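Local coordinates for protein chitin deacetylase (Bombyx mori, PDB 5ZNT) that hydrolyses the N-acetyl groups of chitin to give chitosan and acetate, as a zinc-dependent secreted deacetylase of the carbohydrate esterase 4 family, at residues 42-47 / 57-62; 285-290 / 298-303. All blocks are in the same frame, centred on the assembly; numbering follows the deposited sequence.

Contact 1 (42-47 / 57-62); sequences ITFDDA and KEIFNG. With ZN (zinc ion), chain C.
Phe-44, on the strand, and Phe-60, just past the end of the helix, reach toward each other from opposite directions and carry most of this buried apolar contact. They meet through their outer ring carbons: Phe-44 CE2 comes up to the edge of the Phe-60 ring, near its plane, 3.7 Å from Phe-60 CE2. The two ring planes stand almost perpendicular, at about 85°, without either ring lying over the other. Phe-60 is the first residue to leave helical geometry, and its CG lies anti to its own carbonyl carbon (chi1 -57°), which sends the ring back toward the strand. There one face of it is covered by Ile-59 CG2, which sits 3.6 Å above the plane over the ring centre. The other branch of Ile-59 goes to Phe-44, with CD1 4.1 Å from Phe-44 CZ. Ile-42 adds a looser touch, its CG2 4.5 Å from Phe-60 CZ at the ring edge.

Phe-44 is the second residue of the family's Thr-Phe-Asp-Asp motif, whose last residue, Asp-46, reaches the metal. Asp-46 OD1 binds zinc at 2.1 Å, with three waters, His-101 and His-105 completing the shell. Two of the zinc-bound waters are oriented by the aspartates, water 2 donating to Asp-46 OD2 and water 1 to Asp-45 OD2.

The packing joins the first two elements of a beta-alpha-beta unit, strand 38-45 and helix 53-59. Strand 75-78 completes the unit and touches Phe-60 through Tyr-76, while helix 278-294 covers Ile-42 and Ile-59 through Phe-284 and Leu-285.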
ATOM      1  N   ILE A  42      -2.113  -7.252  -1.017  1.00 15.31           N
ATOM      2  CA  ILE A  42      -1.307  -7.458   0.175  1.00 18.56           C
ATOM      3  C   ILE A  42      -0.320  -6.304   0.293  1.00 17.59           C
ATOM      4  O   ILE A  42       0.368  -5.973  -0.676  1.00 18.08           O
ATOM      5  CB  ILE A  42      -0.553  -8.790   0.086  1.00 18.85           C
ATOM      6  CG1 ILE A  42      -1.524  -9.970   0.007  1.00 19.53           C
ATOM      7  CG2 ILE A  42       0.419  -8.932   1.259  1.00 17.14           C
ATOM      8  CD1 ILE A  42      -0.803 -11.257  -0.444  1.00 20.84           C
ATOM      9  N   THR A  43      -0.245  -5.682   1.473  1.00 15.38           N
ATOM     10  CA  THR A  43       0.745  -4.635   1.701  1.00 13.54           C
ATOM     11  C   THR A  43       1.485  -4.904   3.000  1.00 16.67           C
ATOM     12  O   THR A  43       0.993  -5.616   3.881  1.00 17.06           O
ATOM     13  CB  THR A  43       0.123  -3.219   1.745  1.00 16.20           C
ATOM     14  OG1 THR A  43      -0.585  -3.029   2.985  1.00 19.32           O
ATOM     15  CG2 THR A  43      -0.855  -2.994   0.571  1.00 16.27           C
ATOM     16  N   PHE A  44       2.681  -4.303   3.107  1.00 16.63           N
ATOM     17  CA  PHE A  44       3.508  -4.340   4.307  1.00 13.86           C
ATOM     18  C   PHE A  44       4.027  -2.941   4.610  1.00 21.32           C
ATOM     19  O   PHE A  44       4.557  -2.268   3.715  1.00 17.92           O
ATOM     20  CB  PHE A  44       4.687  -5.306   4.126  1.00 14.96           C
ATOM     21  CG  PHE A  44       4.257  -6.710   3.874  1.00 18.11           C
ATOM     22  CD1 PHE A  44       3.828  -7.510   4.926  1.00 20.16           C
ATOM     23  CD2 PHE A  44       4.243  -7.221   2.580  1.00 19.65           C
ATOM     24  CE1 PHE A  44       3.399  -8.815   4.683  1.00 21.68           C
ATOM     25  CE2 PHE A  44       3.828  -8.523   2.344  1.00 21.41           C
ATOM     26  CZ  PHE A  44       3.418  -9.314   3.397  1.00 18.76           C
ATOM     27  N   ASP A  45       3.909  -2.533   5.857  1.00 13.87           N
ATOM     28  CA  ASP A  45       4.421  -1.238   6.209  1.00 18.02           C
ATOM     29  C   ASP A  45       5.777  -1.400   6.848  1.00 23.75           C
ATOM     30  O   ASP A  45       6.213  -2.505   7.232  1.00 39.14           O
ATOM     31  CB  ASP A  45       3.413  -0.460   7.040  1.00 17.56           C
ATOM     32  CG  ASP A  45       2.183  -0.063   6.257  1.00 21.61           C
ATOM     33  OD1 ASP A  45       2.078  -0.453   5.075  1.00 20.85           O
ATOM     34  OD2 ASP A  45       1.317   0.632   6.838  1.00 22.81           O
ATOM     35  N   ASP A  46       6.406  -0.244   6.944  1.00 14.58           N
ATOM     36  CA  ASP A  46       7.578   0.046   7.730  1.00 16.29           C
ATOM     37  C   ASP A  46       8.775  -0.733   7.211  1.00 29.07           C
ATOM     38  O   ASP A  46       8.683  -1.308   6.221  1.00 42.74           O
ATOM     39  CB  ASP A  46       7.487  -0.360   9.236  1.00 13.75           C
ATOM     40  CG  ASP A  46       6.249   0.165   9.995  1.00 21.17           C
ATOM     41  OD1 ASP A  46       5.583   1.030   9.476  1.00 18.23           O
ATOM     42  OD2 ASP A  46       6.042  -0.359  11.126  1.00 22.87           O
ATOM     43  N   ALA A  47       9.891  -0.656   7.888  1.00 16.33           N
ATOM     44  CA  ALA A  47      11.199  -0.998   7.359  1.00 16.85           C
ATOM     45  C   ALA A  47      11.324  -2.355   6.681  1.00 19.29           C
ATOM     46  O   ALA A  47      10.664  -3.245   7.024  1.00 16.08           O
ATOM     47  CB  ALA A  47      12.277  -0.808   8.410  1.00 17.16           C
ATOM     48  N   LYS A  57      10.736 -13.898   1.722  1.00 25.93           N
ATOM     49  CA  LYS A  57      11.139 -14.991   0.831  1.00 33.47           C
ATOM     50  C   LYS A  57      10.235 -16.201   0.994  1.00 27.91           C
ATOM     51  O   LYS A  57       9.937 -16.896   0.012  1.00 31.43           O
ATOM     52  CB  LYS A  57      12.596 -15.389   1.082  1.00 36.52           C
ATOM     53  CG  LYS A  57      13.589 -14.466   0.433  1.00 41.84           C
ATOM     54  CD  LYS A  57      15.028 -14.809   0.836  1.00 59.23           C
ATOM     55  CE  LYS A  57      15.981 -13.642   0.515  1.00 59.39           C
ATOM     56  NZ  LYS A  57      17.366 -13.890   1.001  1.00 52.01           N
ATOM     57  N   GLU A  58       9.801 -16.477   2.226  1.00 23.24           N
ATOM     58  CA  GLU A  58       8.911 -17.600   2.470  1.00 27.98           C
ATOM     59  C   GLU A  58       7.559 -17.379   1.802  1.00 31.15           C
ATOM     60  O   GLU A  58       6.992 -18.309   1.220  1.00 25.86           O
ATOM     61  CB  GLU A  58       8.737 -17.818   3.971  1.00 26.03           C
ATOM     62  CG  GLU A  58       7.761 -18.904   4.338  1.00 28.65           C
ATOM     63  CD  GLU A  58       7.779 -19.274   5.831  1.00 42.31           C
ATOM     64  OE1 GLU A  58       8.575 -18.679   6.614  1.00 39.17           O
ATOM     65  OE2 GLU A  58       6.983 -20.164   6.224  1.00 36.57           O
ATOM     66  N   ILE A  59       7.025 -16.158   1.885  1.00 24.50           N
ATOM     67  CA  ILE A  59       5.732 -15.855   1.274  1.00 22.60           C
ATOM     68  C   ILE A  59       5.853 -15.825  -0.249  1.00 22.45           C
ATOM     69  O   ILE A  59       5.106 -16.500  -0.965  1.00 24.40           O
ATOM     70  CB  ILE A  59       5.177 -14.520   1.799  1.00 18.83           C
ATOM     71  CG1 ILE A  59       4.974 -14.571   3.319  1.00 19.42           C
ATOM     72  CG2 ILE A  59       3.867 -14.203   1.069  1.00 21.45           C
ATOM     73  CD1 ILE A  59       4.690 -13.206   3.966  1.00 21.80           C
ATOM     74  N   PHE A  60       6.766 -15.006  -0.757  1.00 19.39           N
ATOM     75  CA  PHE A  60       6.883 -14.736  -2.185  1.00 21.95           C
ATOM     76  C   PHE A  60       8.015 -15.587  -2.749  1.00 29.09           C
ATOM     77  O   PHE A  60       9.088 -15.109  -3.098  1.00 36.04           O
ATOM     78  CB  PHE A  60       7.085 -13.243  -2.427  1.00 21.04           C
ATOM     79  CG  PHE A  60       5.988 -12.417  -1.851  1.00 24.72           C
ATOM     80  CD1 PHE A  60       4.731 -12.423  -2.438  1.00 18.74           C
ATOM     81  CD2 PHE A  60       6.185 -11.681  -0.689  1.00 24.09           C
ATOM     82  CE1 PHE A  60       3.696 -11.683  -1.901  1.00 24.70           C
ATOM     83  CE2 PHE A  60       5.156 -10.938  -0.130  1.00 20.76           C
ATOM     84  CZ  PHE A  60       3.902 -10.948  -0.710  1.00 23.76           C
ATOM     85  N   ASN A  61       7.731 -16.887  -2.803  1.00 30.75           N
ATOM     86  CA  ASN A  61       8.722 -17.914  -3.078  1.00 41.79           C
ATOM     87  C   ASN A  61       8.921 -18.186  -4.571  1.00 44.05           C
ATOM     88  O   ASN A  61       9.693 -19.085  -4.922  1.00 53.09           O
ATOM     89  CB  ASN A  61       8.326 -19.205  -2.370  1.00 26.84           C
ATOM     90  CG  ASN A  61       6.942 -19.685  -2.767  1.00 37.83           C
ATOM     91  OD1 ASN A  61       6.345 -19.187  -3.730  1.00 33.82           O
ATOM     92  ND2 ASN A  61       6.421 -20.660  -2.029  1.00 35.48           N
ATOM     93  N   GLY A  62       8.266 -17.437  -5.450  1.00 37.47           N
ATOM     94  CA  GLY A  62       8.348 -17.740  -6.867  1.00 36.86           C
ATOM     95  C   GLY A  62       7.516 -18.921  -7.313  1.00 33.82           C
ATOM     96  O   GLY A  62       7.545 -19.265  -8.497  1.00 45.17           O
TER
HETATM   97 ZN    ZN C 601       4.031   2.392  10.012  1.00 21.15          ZN
HETATM   98  O   HOH W   1       2.104   1.272   9.460  1.00 21.97           O
HETATM   99  O   HOH W   2       3.910   1.293  11.856  1.00 21.25           O
HETATM  100  O   HOH W   3       2.033   3.390  10.576  1.00 24.53           O

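Contact 2 (285-290 / 298-303); sequences LYWIDE and VYFVTM
A chi1 of -180° swings the indole of Trp-287 away from its own backbone N, and the CG of Phe-300 lies anti to its carbonyl carbon (chi1 -65°); between them these torsions bring an indole from the helix and a phenyl ring from the strand together in the core. They belong to a beta-alpha-beta crossover: helix 278-294 lies on the route from strand 265-270 to strand 298-300, and both strands pair in parallel with strand 38-45. This is the distorted beta/alpha barrel (NodB homology domain) of the carbohydrate esterase 4 family, which forms the catalytic deacetylase domain of the longer protein, and the contact packs its helical layer on the sheet, away from the zinc site.

Phe-300 provides most of the buried surface. Its CB is directed toward the helix, and the ring carbons CE2 and CZ make the contact. Trp-287 CZ3, on the six-membered part of the indole, lies at the edge of the phenyl ring near its plane, 4.0 Å from Phe-300 CE2 and 4.1 Å from Phe-300 CZ. The planes of the two ring systems are turned about 83° apart, so the rings do not lie flat on each other. Ile-288, one residue further along the helix, comes to the same corner of the phenyl ring, its CG1 4.4 Å from Phe-300 CE2. All three residues are buried, and the contact between them is purely apolar.

Ile-40 of strand 38-45 touches both Trp-287 and Phe-300, while Leu-250 and Phe-254 of helix 243-258 pack on Trp-287. At the far end of the indole, Trp-287 NE1 makes a weak hydrogen bond to Asn-251 OD1.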
ATOM      1  N   LEU A 285      -0.653 -18.405   4.650  1.00 22.03           N
ATOM      2  CA  LEU A 285      -0.149 -19.124   3.489  1.00 23.48           C
ATOM      3  C   LEU A 285      -1.116 -20.229   3.061  1.00 25.25           C
ATOM      4  O   LEU A 285      -1.360 -20.415   1.860  1.00 26.03           O
ATOM      5  CB  LEU A 285       1.233 -19.685   3.801  1.00 24.08           C
ATOM      6  CG  LEU A 285       2.260 -18.579   4.066  1.00 29.26           C
ATOM      7  CD1 LEU A 285       3.645 -19.147   4.272  1.00 25.37           C
ATOM      8  CD2 LEU A 285       2.248 -17.553   2.915  1.00 26.26           C
ATOM      9  N   TYR A 286      -1.673 -20.968   4.021  1.00 22.12           N
ATOM     10  CA  TYR A 286      -2.695 -21.952   3.685  1.00 25.30           C
ATOM     11  C   TYR A 286      -3.823 -21.300   2.897  1.00 30.16           C
ATOM     12  O   TYR A 286      -4.246 -21.808   1.847  1.00 23.79           O
ATOM     13  CB  TYR A 286      -3.231 -22.603   4.959  1.00 28.34           C
ATOM     14  CG  TYR A 286      -4.215 -23.714   4.691  1.00 29.20           C
ATOM     15  CD1 TYR A 286      -5.544 -23.431   4.402  1.00 30.42           C
ATOM     16  CD2 TYR A 286      -3.816 -25.043   4.725  1.00 28.50           C
ATOM     17  CE1 TYR A 286      -6.453 -24.441   4.141  1.00 35.74           C
ATOM     18  CE2 TYR A 286      -4.720 -26.067   4.474  1.00 32.68           C
ATOM     19  CZ  TYR A 286      -6.034 -25.759   4.176  1.00 35.42           C
ATOM     20  OH  TYR A 286      -6.948 -26.770   3.915  1.00 37.53           O
ATOM     21  N   TRP A 287      -4.313 -20.161   3.392  1.00 25.69           N
ATOM     22  CA  TRP A 287      -5.386 -19.439   2.721  1.00 24.13           C
ATOM     23  C   TRP A 287      -4.985 -19.015   1.312  1.00 24.62           C
ATOM     24  O   TRP A 287      -5.736 -19.232   0.348  1.00 25.26           O
ATOM     25  CB  TRP A 287      -5.786 -18.222   3.561  1.00 24.08           C
ATOM     26  CG  TRP A 287      -6.881 -17.434   2.944  1.00 21.56           C
ATOM     27  CD1 TRP A 287      -8.224 -17.737   2.969  1.00 20.89           C
ATOM     28  CD2 TRP A 287      -6.759 -16.210   2.200  1.00 23.30           C
ATOM     29  NE1 TRP A 287      -8.930 -16.786   2.283  1.00 20.14           N
ATOM     30  CE2 TRP A 287      -8.061 -15.836   1.805  1.00 21.60           C
ATOM     31  CE3 TRP A 287      -5.673 -15.395   1.825  1.00 22.39           C
ATOM     32  CZ2 TRP A 287      -8.317 -14.691   1.063  1.00 21.18           C
ATOM     33  CZ3 TRP A 287      -5.933 -14.254   1.088  1.00 20.79           C
ATOM     34  CH2 TRP A 287      -7.246 -13.920   0.704  1.00 20.45           C
ATOM     35  N   ILE A 288      -3.826 -18.362   1.175  1.00 20.63           N
ATOM     36  CA  ILE A 288      -3.342 -17.937  -0.140  1.00 21.46           C
ATOM     37  C   ILE A 288      -3.303 -19.119  -1.103  1.00 23.57           C
ATOM     38  O   ILE A 288      -3.749 -19.024  -2.251  1.00 22.44           O
ATOM     39  CB  ILE A 288      -1.943 -17.303  -0.033  1.00 21.73           C
ATOM     40  CG1 ILE A 288      -2.007 -15.935   0.630  1.00 26.59           C
ATOM     41  CG2 ILE A 288      -1.334 -17.159  -1.409  1.00 26.73           C
ATOM     42  CD1 ILE A 288      -0.597 -15.350   0.870  1.00 28.53           C
ATOM     43  N   ASP A 289      -2.716 -20.223  -0.668  1.00 22.78           N
ATOM     44  CA  ASP A 289      -2.565 -21.365  -1.560  1.00 24.45           C
ATOM     45  C   ASP A 289      -3.925 -21.962  -1.915  1.00 27.26           C
ATOM     46  O   ASP A 289      -4.167 -22.348  -3.064  1.00 25.08           O
ATOM     47  CB  ASP A 289      -1.668 -22.406  -0.911  1.00 24.02           C
ATOM     48  CG  ASP A 289      -0.224 -21.962  -0.827  1.00 27.18           C
ATOM     49  OD1 ASP A 289       0.206 -21.106  -1.645  1.00 26.41           O
ATOM     50  OD2 ASP A 289       0.489 -22.500   0.039  1.00 24.76           O
ATOM     51  N   GLU A 290      -4.841 -21.991  -0.954  1.00 22.71           N
ATOM     52  CA  GLU A 290      -6.182 -22.487  -1.215  1.00 25.39           C
ATOM     53  C   GLU A 290      -6.946 -21.577  -2.177  1.00 29.04           C
ATOM     54  O   GLU A 290      -7.624 -22.061  -3.092  1.00 25.39           O
ATOM     55  CB  GLU A 290      -6.930 -22.644   0.105  1.00 27.07           C
ATOM     56  CG  GLU A 290      -8.316 -23.257  -0.070  1.00 30.61           C
ATOM     57  CD  GLU A 290      -8.995 -23.481   1.241  1.00 34.43           C
ATOM     58  OE1 GLU A 290      -9.192 -22.492   1.978  1.00 29.58           O
ATOM     59  OE2 GLU A 290      -9.323 -24.647   1.542  1.00 36.45           O
ATOM     60  N   VAL A 298      -9.024 -14.599  -9.323  1.00 23.93           N
ATOM     61  CA  VAL A 298      -8.485 -13.835  -8.196  1.00 23.29           C
ATOM     62  C   VAL A 298      -7.023 -13.512  -8.507  1.00 22.21           C
ATOM     63  O   VAL A 298      -6.245 -14.415  -8.834  1.00 22.59           O
ATOM     64  CB  VAL A 298      -8.610 -14.611  -6.869  1.00 22.82           C
ATOM     65  CG1 VAL A 298      -7.801 -13.927  -5.733  1.00 20.66           C
ATOM     66  CG2 VAL A 298     -10.082 -14.755  -6.451  1.00 22.54           C
ATOM     67  N   TYR A 299      -6.655 -12.236  -8.406  1.00 19.04           N
ATOM     68  CA  TYR A 299      -5.290 -11.770  -8.672  1.00 18.49           C
ATOM     69  C   TYR A 299      -4.748 -11.011  -7.461  1.00 23.03           C
ATOM     70  O   TYR A 299      -5.379 -10.059  -6.991  1.00 20.90           O
ATOM     71  CB  TYR A 299      -5.246 -10.831  -9.878  1.00 17.08           C
ATOM     72  CG  TYR A 299      -5.317 -11.519 -11.217  1.00 22.10           C
ATOM     73  CD1 TYR A 299      -6.528 -12.037 -11.692  1.00 21.87           C
ATOM     74  CD2 TYR A 299      -4.185 -11.633 -12.020  1.00 21.53           C
ATOM     75  CE1 TYR A 299      -6.602 -12.664 -12.943  1.00 24.49           C
ATOM     76  CE2 TYR A 299      -4.250 -12.250 -13.264  1.00 24.86           C
ATOM     77  CZ  TYR A 299      -5.460 -12.760 -13.713  1.00 27.24           C
ATOM     78  OH  TYR A 299      -5.510 -13.360 -14.947  1.00 27.67           O
ATOM     79  N   PHE A 300      -3.563 -11.413  -6.992  1.00 21.22           N
ATOM     80  CA  PHE A 300      -2.809 -10.654  -5.989  1.00 19.98           C
ATOM     81  C   PHE A 300      -1.901  -9.694  -6.735  1.00 19.62           C
ATOM     82  O   PHE A 300      -0.946 -10.123  -7.394  1.00 20.98           O
ATOM     83  CB  PHE A 300      -1.999 -11.593  -5.101  1.00 18.80           C
ATOM     84  CG  PHE A 300      -2.845 -12.505  -4.260  1.00 19.45           C
ATOM     85  CD1 PHE A 300      -3.392 -13.656  -4.803  1.00 15.95           C
ATOM     86  CD2 PHE A 300      -3.096 -12.210  -2.924  1.00 22.08           C
ATOM     87  CE1 PHE A 300      -4.184 -14.496  -4.036  1.00 21.22           C
ATOM     88  CE2 PHE A 300      -3.870 -13.065  -2.141  1.00 21.88           C
ATOM     89  CZ  PHE A 300      -4.424 -14.195  -2.703  1.00 20.97           C
ATOM     90  N   VAL A 301      -2.213  -8.395  -6.655  1.00 21.03           N
ATOM     91  CA  VAL A 301      -1.563  -7.369  -7.452  1.00 17.72           C
ATOM     92  C   VAL A 301      -1.086  -6.220  -6.560  1.00 21.61           C
ATOM     93  O   VAL A 301      -1.513  -6.064  -5.410  1.00 17.99           O
ATOM     94  CB  VAL A 301      -2.517  -6.834  -8.547  1.00 23.07           C
ATOM     95  CG1 VAL A 301      -2.866  -7.955  -9.561  1.00 23.15           C
ATOM     96  CG2 VAL A 301      -3.781  -6.294  -7.903  1.00 21.89           C
ATOM     97  N   THR A 302      -0.207  -5.390  -7.122  1.00 21.44           N
ATOM     98  CA  THR A 302       0.221  -4.178  -6.433  1.00 18.82           C
ATOM     99  C   THR A 302      -0.879  -3.122  -6.472  1.00 22.79           C
ATOM    100  O   THR A 302      -1.847  -3.212  -7.235  1.00 21.51           O
ATOM    101  CB  THR A 302       1.482  -3.605  -7.065  1.00 16.44           C
ATOM    102  OG1 THR A 302       1.163  -3.058  -8.349  1.00 18.38           O
ATOM    103  CG2 THR A 302       2.555  -4.681  -7.240  1.00 17.49           C
ATOM    104  N   MET A 303      -0.689  -2.071  -5.675  1.00 17.51           N
ATOM    105  CA  MET A 303      -1.639  -0.957  -5.689  1.00 22.44           C
ATOM    106  C   MET A 303      -1.647  -0.257  -7.036  1.00 22.69           C
ATOM    107  O   MET A 303      -2.710   0.092  -7.560  1.00 21.71           O
ATOM    108  CB  MET A 303      -1.290   0.047  -4.596  1.00 19.60           C
ATOM    109  CG  MET A 303      -1.137  -0.571  -3.250  1.00 30.11           C
ATOM    110  SD  MET A 303      -2.752  -0.767  -2.532  1.00 41.16           S
ATOM    111  CE  MET A 303      -2.646   0.434  -1.294  1.00 25.66           C
TER

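In the fold
From the N terminus, strand 38-45 comes first, and contact 1 closes the short loop and helix that follow it, nine residues separating its two segments. Much later, contact 2 opens within helix 278-294 and closes at strand 298-300, with seven residues between its segments. The two contacts are in series and neither nests in the other. Space brings them together, their centres about 12 Å apart, because strands 38-45 and 298-300 are neighbours in the parallel sheet. Ile-42 CD1 lies 3.5 Å from Phe-300 CD2, and Ile-59 CG1 is 4.1 Å from Leu-285 CD2. An early beta-alpha unit and a late alpha-beta unit are thus joined in one core.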